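Local coordinates for malonyl CoA:acyl carrier protein malonyltransferase (Streptomyces coelicolor, PDB 1NM2) that probably transfers the malonyl group from malonyl-CoA to holo-acyl carrier protein, a step that supplies fatty acid biosynthesis, at residues A72-T77 / D302-A307; V270-E275 / R308-E313. All coordinates share one frame; numbering follows the deposited sequence.

Contact 1: residues A72-T77 / D302-A307; sequences AAALGT and DDLDAA
Leu75 and Leu304 are the closest pair of the two backbones, their CA atoms 6.0 Å apart, where the C-terminal end of helix 57-75 meets the N-terminal part of helix 304-314. The contact is wholly apolar. Leu304 reaches across with both of its methyl groups. Its CG lies anti to its own carbonyl carbon (chi1 -68°), and the fork of the side chain straddles two neighbouring residues. CD1 meets Ala74 CB at 3.9 Å. CD2 lies over the backbone of Leu75, 3.8 Å from its CA. Leu75 answers with its own end: its CD1 is pressed against Ala307 CB at 3.4 Å, tighter than usual for two carbons. In the fold, this joins two helices of the alpha/beta hydrolase-like core that are far apart in sequence. Trp21 of helix 19-22 touches both Ala74 and Leu304, while Phe89 and Val311 pack on Leu75. Helix 57-75 ends here, with Gly76 the first residue to leave helical geometry. Just after it, Thr77 OG1 donates a hydrogen bond to Ala73 O at 3.2 Å, the donor lying 25° off the carbonyl plane.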
loop_
_atom_site.group_PDB
_atom_site.type_symbol
_atom_site.label_atom_id
_atom_site.label_comp_id
_atom_site.label_asym_id
_atom_site.label_seq_id
_atom_site.Cartn_x
_atom_site.Cartn_y
_atom_site.Cartn_z
ATOM N N ALA A 72 -4.905 -2.039 -13.480
ATOM C CA ALA A 72 -6.338 -2.222 -13.273
ATOM C C ALA A 72 -7.073 -1.793 -14.542
ATOM O O ALA A 72 -7.986 -2.478 -15.010
ATOM C CB ALA A 72 -6.807 -1.393 -12.102
ATOM N N ALA A 73 -6.671 -0.654 -15.096
ATOM C CA ALA A 73 -7.293 -0.149 -16.312
ATOM C C ALA A 73 -7.156 -1.191 -17.427
ATOM O O ALA A 73 -8.106 -1.452 -18.157
ATOM C CB ALA A 73 -6.643 1.167 -16.724
ATOM N N ALA A 74 -5.973 -1.785 -17.549
ATOM C CA ALA A 74 -5.727 -2.806 -18.563
ATOM C C ALA A 74 -6.600 -4.039 -18.329
ATOM O O ALA A 74 -7.096 -4.647 -19.278
ATOM C CB ALA A 74 -4.257 -3.207 -18.558
ATOM N N LEU A 75 -6.779 -4.408 -17.065
ATOM C CA LEU A 75 -7.591 -5.569 -16.713
ATOM C C LEU A 75 -9.061 -5.341 -17.055
ATOM O O LEU A 75 -9.815 -6.293 -17.264
ATOM C CB LEU A 75 -7.466 -5.871 -15.218
ATOM C CG LEU A 75 -8.375 -6.986 -14.697
ATOM C CD1 LEU A 75 -8.015 -8.293 -15.383
ATOM C CD2 LEU A 75 -8.236 -7.113 -13.190
ATOM N N GLY A 76 -9.464 -4.075 -17.104
ATOM C CA GLY A 76 -10.844 -3.756 -17.417
ATOM C C GLY A 76 -11.063 -3.366 -18.868
ATOM O O GLY A 76 -11.840 -2.457 -19.161
ATOM N N THR A 77 -10.377 -4.052 -19.777
ATOM C CA THR A 77 -10.502 -3.777 -21.207
ATOM C C THR A 77 -10.698 -5.068 -21.998
ATOM O O THR A 77 -10.267 -6.142 -21.573
ATOM C CB THR A 77 -9.253 -3.046 -21.747
ATOM O OG1 THR A 77 -9.142 -1.761 -21.122
ATOM C CG2 THR A 77 -9.352 -2.861 -23.256
ATOM N N ASP A 302 0.962 -10.240 -19.422
ATOM C CA ASP A 302 0.736 -11.649 -19.737
ATOM C C ASP A 302 -0.136 -12.324 -18.678
ATOM O O ASP A 302 -0.665 -13.411 -18.904
ATOM C CB ASP A 302 2.082 -12.381 -19.851
ATOM C CG ASP A 302 2.850 -12.009 -21.111
ATOM O OD1 ASP A 302 4.087 -12.180 -21.124
ATOM O OD2 ASP A 302 2.227 -11.555 -22.095
ATOM N N ASP A 303 -0.287 -11.677 -17.525
ATOM C CA ASP A 303 -1.105 -12.217 -16.437
ATOM C C ASP A 303 -2.577 -11.826 -16.598
ATOM O O ASP A 303 -3.446 -12.360 -15.913
ATOM C CB ASP A 303 -0.593 -11.692 -15.084
ATOM C CG ASP A 303 0.760 -12.272 -14.693
ATOM O OD1 ASP A 303 1.529 -11.581 -13.991
ATOM O OD2 ASP A 303 1.051 -13.424 -15.069
ATOM N N LEU A 304 -2.851 -10.899 -17.513
ATOM C CA LEU A 304 -4.210 -10.401 -17.739
ATOM C C LEU A 304 -5.288 -11.412 -18.136
ATOM O O LEU A 304 -6.394 -11.370 -17.601
ATOM C CB LEU A 304 -4.172 -9.255 -18.756
ATOM C CG LEU A 304 -3.478 -8.004 -18.203
ATOM C CD1 LEU A 304 -3.308 -6.959 -19.294
ATOM C CD2 LEU A 304 -4.299 -7.452 -17.038
ATOM N N ASP A 305 -4.984 -12.306 -19.073
ATOM C CA ASP A 305 -5.965 -13.308 -19.492
ATOM C C ASP A 305 -6.465 -14.137 -18.311
ATOM O O ASP A 305 -7.670 -14.323 -18.141
ATOM C CB ASP A 305 -5.365 -14.224 -20.564
ATOM C CG ASP A 305 -5.592 -13.696 -21.966
ATOM O OD1 ASP A 305 -5.553 -12.462 -22.146
ATOM O OD2 ASP A 305 -5.803 -14.511 -22.889
ATOM N N ALA A 306 -5.539 -14.631 -17.495
ATOM C CA ALA A 306 -5.910 -15.419 -16.326
ATOM C C ALA A 306 -6.730 -14.557 -15.361
ATOM O O ALA A 306 -7.661 -15.041 -14.715
ATOM C CB ALA A 306 -4.662 -15.944 -15.628
ATOM N N ALA A 307 -6.380 -13.280 -15.263
ATOM C CA ALA A 307 -7.099 -12.371 -14.380
ATOM C C ALA A 307 -8.530 -12.174 -14.870
ATOM O O ALA A 307 -9.469 -12.190 -14.078
ATOM C CB ALA A 307 -6.379 -11.027 -14.310
#

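Contact 2: residues V270-E275 / R308-E313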
loop_
_atom_site.group_PDB
_atom_site.type_symbol
_atom_site.label_atom_id
_atom_site.label_comp_id
_atom_site.label_asym_id
_atom_site.label_seq_id
_atom_site.Cartn_x
_atom_site.Cartn_y
_atom_site.Cartn_z
ATOM N N VAL A 270 -15.384 -13.102 0.879
ATOM C CA VAL A 270 -14.464 -13.061 -0.256
ATOM C C VAL A 270 -14.176 -14.459 -0.814
ATOM O O VAL A 270 -13.922 -15.397 -0.056
ATOM C CB VAL A 270 -13.127 -12.396 0.159
ATOM C CG1 VAL A 270 -12.485 -13.182 1.302
ATOM C CG2 VAL A 270 -12.189 -12.308 -1.039
ATOM N N THR A 271 -14.221 -14.595 -2.137
ATOM C CA THR A 271 -13.949 -15.880 -2.784
ATOM C C THR A 271 -12.731 -15.798 -3.704
ATOM O O THR A 271 -12.166 -16.821 -4.097
ATOM C CB THR A 271 -15.163 -16.380 -3.609
ATOM O OG1 THR A 271 -15.550 -15.376 -4.557
ATOM C CG2 THR A 271 -16.344 -16.709 -2.686
ATOM N N ALA A 272 -12.326 -14.577 -4.040
ATOM C CA ALA A 272 -11.169 -14.363 -4.898
ATOM C C ALA A 272 -10.558 -12.986 -4.661
ATOM O O ALA A 272 -11.271 -12.018 -4.403
ATOM C CB ALA A 272 -11.567 -14.508 -6.360
ATOM N N ILE A 273 -9.234 -12.917 -4.745
ATOM C CA ILE A 273 -8.502 -11.667 -4.570
ATOM C C ILE A 273 -7.485 -11.491 -5.690
ATOM O O ILE A 273 -6.692 -12.393 -5.980
ATOM C CB ILE A 273 -7.722 -11.624 -3.233
ATOM C CG1 ILE A 273 -8.692 -11.560 -2.054
ATOM C CG2 ILE A 273 -6.789 -10.411 -3.211
ATOM C CD1 ILE A 273 -7.996 -11.568 -0.697
ATOM N N ILE A 274 -7.529 -10.326 -6.322
ATOM C CA ILE A 274 -6.597 -9.990 -7.384
ATOM C C ILE A 274 -5.805 -8.785 -6.887
ATOM O O ILE A 274 -6.385 -7.782 -6.470
ATOM C CB ILE A 274 -7.333 -9.613 -8.691
ATOM C CG1 ILE A 274 -8.015 -10.849 -9.280
ATOM C CG2 ILE A 274 -6.347 -9.023 -9.695
ATOM C CD1 ILE A 274 -8.821 -10.571 -10.530
ATOM N N GLU A 275 -4.484 -8.905 -6.894
ATOM C CA GLU A 275 -3.612 -7.819 -6.465
ATOM C C GLU A 275 -3.054 -7.152 -7.725
ATOM O O GLU A 275 -2.459 -7.817 -8.573
ATOM C CB GLU A 275 -2.477 -8.384 -5.604
ATOM C CG GLU A 275 -1.372 -7.397 -5.261
ATOM C CD GLU A 275 -0.273 -8.028 -4.420
ATOM O OE1 GLU A 275 -0.056 -9.258 -4.536
ATOM O OE2 GLU A 275 0.381 -7.290 -3.657
ATOM N N ARG A 308 -8.692 -11.983 -16.177
ATOM C CA ARG A 308 -10.017 -11.787 -16.760
ATOM C C ARG A 308 -10.921 -12.984 -16.461
ATOM O O ARG A 308 -12.108 -12.819 -16.174
ATOM C CB ARG A 308 -9.920 -11.603 -18.274
ATOM C CG ARG A 308 -9.014 -10.477 -18.733
ATOM C CD ARG A 308 -8.878 -10.508 -20.254
ATOM N NE ARG A 308 -7.750 -9.711 -20.735
ATOM C CZ ARG A 308 -7.692 -8.385 -20.682
ATOM N NH1 ARG A 308 -8.702 -7.695 -20.169
ATOM N NH2 ARG A 308 -6.619 -7.750 -21.135
ATOM N N GLU A 309 -10.356 -14.187 -16.531
ATOM C CA GLU A 309 -11.129 -15.395 -16.256
ATOM C C GLU A 309 -11.606 -15.371 -14.811
ATOM O O GLU A 309 -12.763 -15.680 -14.515
ATOM C CB GLU A 309 -10.276 -16.645 -16.476
ATOM C CG GLU A 309 -9.557 -16.690 -17.810
ATOM C CD GLU A 309 -8.721 -17.944 -17.970
ATOM O OE1 GLU A 309 -7.931 -18.263 -17.052
ATOM O OE2 GLU A 309 -8.852 -18.610 -19.018
ATOM N N LEU A 310 -10.702 -15.002 -13.910
ATOM C CA LEU A 310 -11.022 -14.942 -12.495
ATOM C C LEU A 310 -12.099 -13.888 -12.254
ATOM O O LEU A 310 -13.033 -14.106 -11.481
ATOM C CB LEU A 310 -9.766 -14.613 -11.690
ATOM C CG LEU A 310 -9.831 -14.894 -10.187
ATOM C CD1 LEU A 310 -10.252 -16.344 -9.950
ATOM C CD2 LEU A 310 -8.468 -14.619 -9.564
ATOM N N VAL A 311 -11.967 -12.744 -12.918
ATOM C CA VAL A 311 -12.951 -11.682 -12.774
ATOM C C VAL A 311 -14.318 -12.195 -13.219
ATOM O O VAL A 311 -15.291 -12.113 -12.477
ATOM C CB VAL A 311 -12.576 -10.438 -13.621
ATOM C CG1 VAL A 311 -13.723 -9.447 -13.637
ATOM C CG2 VAL A 311 -11.342 -9.774 -13.043
ATOM N N ALA A 312 -14.378 -12.745 -14.426
ATOM C CA ALA A 312 -15.625 -13.263 -14.974
ATOM C C ALA A 312 -16.373 -14.227 -14.049
ATOM O O ALA A 312 -17.589 -14.118 -13.890
ATOM C CB ALA A 312 -15.354 -13.940 -16.317
ATOM N N GLU A 313 -15.658 -15.166 -13.435
ATOM C CA GLU A 313 -16.314 -16.138 -12.565
ATOM C C GLU A 313 -16.581 -15.677 -11.134
ATOM O O GLU A 313 -17.199 -16.402 -10.355
ATOM C CB GLU A 313 -15.517 -17.445 -12.537
ATOM C CG GLU A 313 -14.125 -17.329 -11.960
ATOM C CD GLU A 313 -13.485 -18.685 -11.716
ATOM O OE1 GLU A 313 -14.049 -19.472 -10.924
ATOM O OE2 GLU A 313 -12.421 -18.967 -12.314
#
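Ile274 meets Leu310 and Val311, and Ala272 meets Leu310, all by apolar contact. Strand 272-275 and helix 308-313 run roughly antiparallel, at 143°, with their axes 9.5 Å apart at closest approach. Ala272 and Ile274, two residues apart on the strand, both point toward the helix. Leu310 serves both. Its CG sits 4.2 Å from Ala272 CB, and its CD2 lies 3.8 Å from Ile274 CG1. The side chains of Ile274 and Leu310 run alongside one another, pointing opposite ways. Ile274 also extends to the next residue of the helix. Its CG1 is anti to the carbonyl carbon (chi1 -69°), and the extended branch puts CD1 against Val311 CG2 at 3.6 Å. There the Val311 side chain lies nearly perpendicular to that of Ile274.

The polar ties lie at the edge. Thr271 OG1 is hydrogen-bonded to His314 ND1, just past the segment, and to Met2 N. These bonds link the residue just before the strand to the end of the helix and to the N-terminus. Strand 272-275 lies between strands 3-7 and 294-297 in the parallel sheet. Helix 304-314 covers one face, with Leu310 also touching Leu296, and Phe265 of helix 258-267 packs on Ile273.

The two contacts use successive parts of one helix, 304-314, and their centres lie 11 Å apart on the same side of the chain's centre. Contact 1 uses its N-terminal part, contact 2 the part that follows. Along the chain the order is 72-77, 270-275, 302-307, 308-313, so the segments alternate. The last helix of the chain thus packs on the end of helix 57-75, far earlier in the chain, and on the nearer strand 272-275 of the parallel sheet. Arg308 of contact 2 also approaches contact 1, its NH1 lying 2.6 Å from Thr77 O. Together the contacts build the C-terminal helix into the alpha/beta hydrolase-like core.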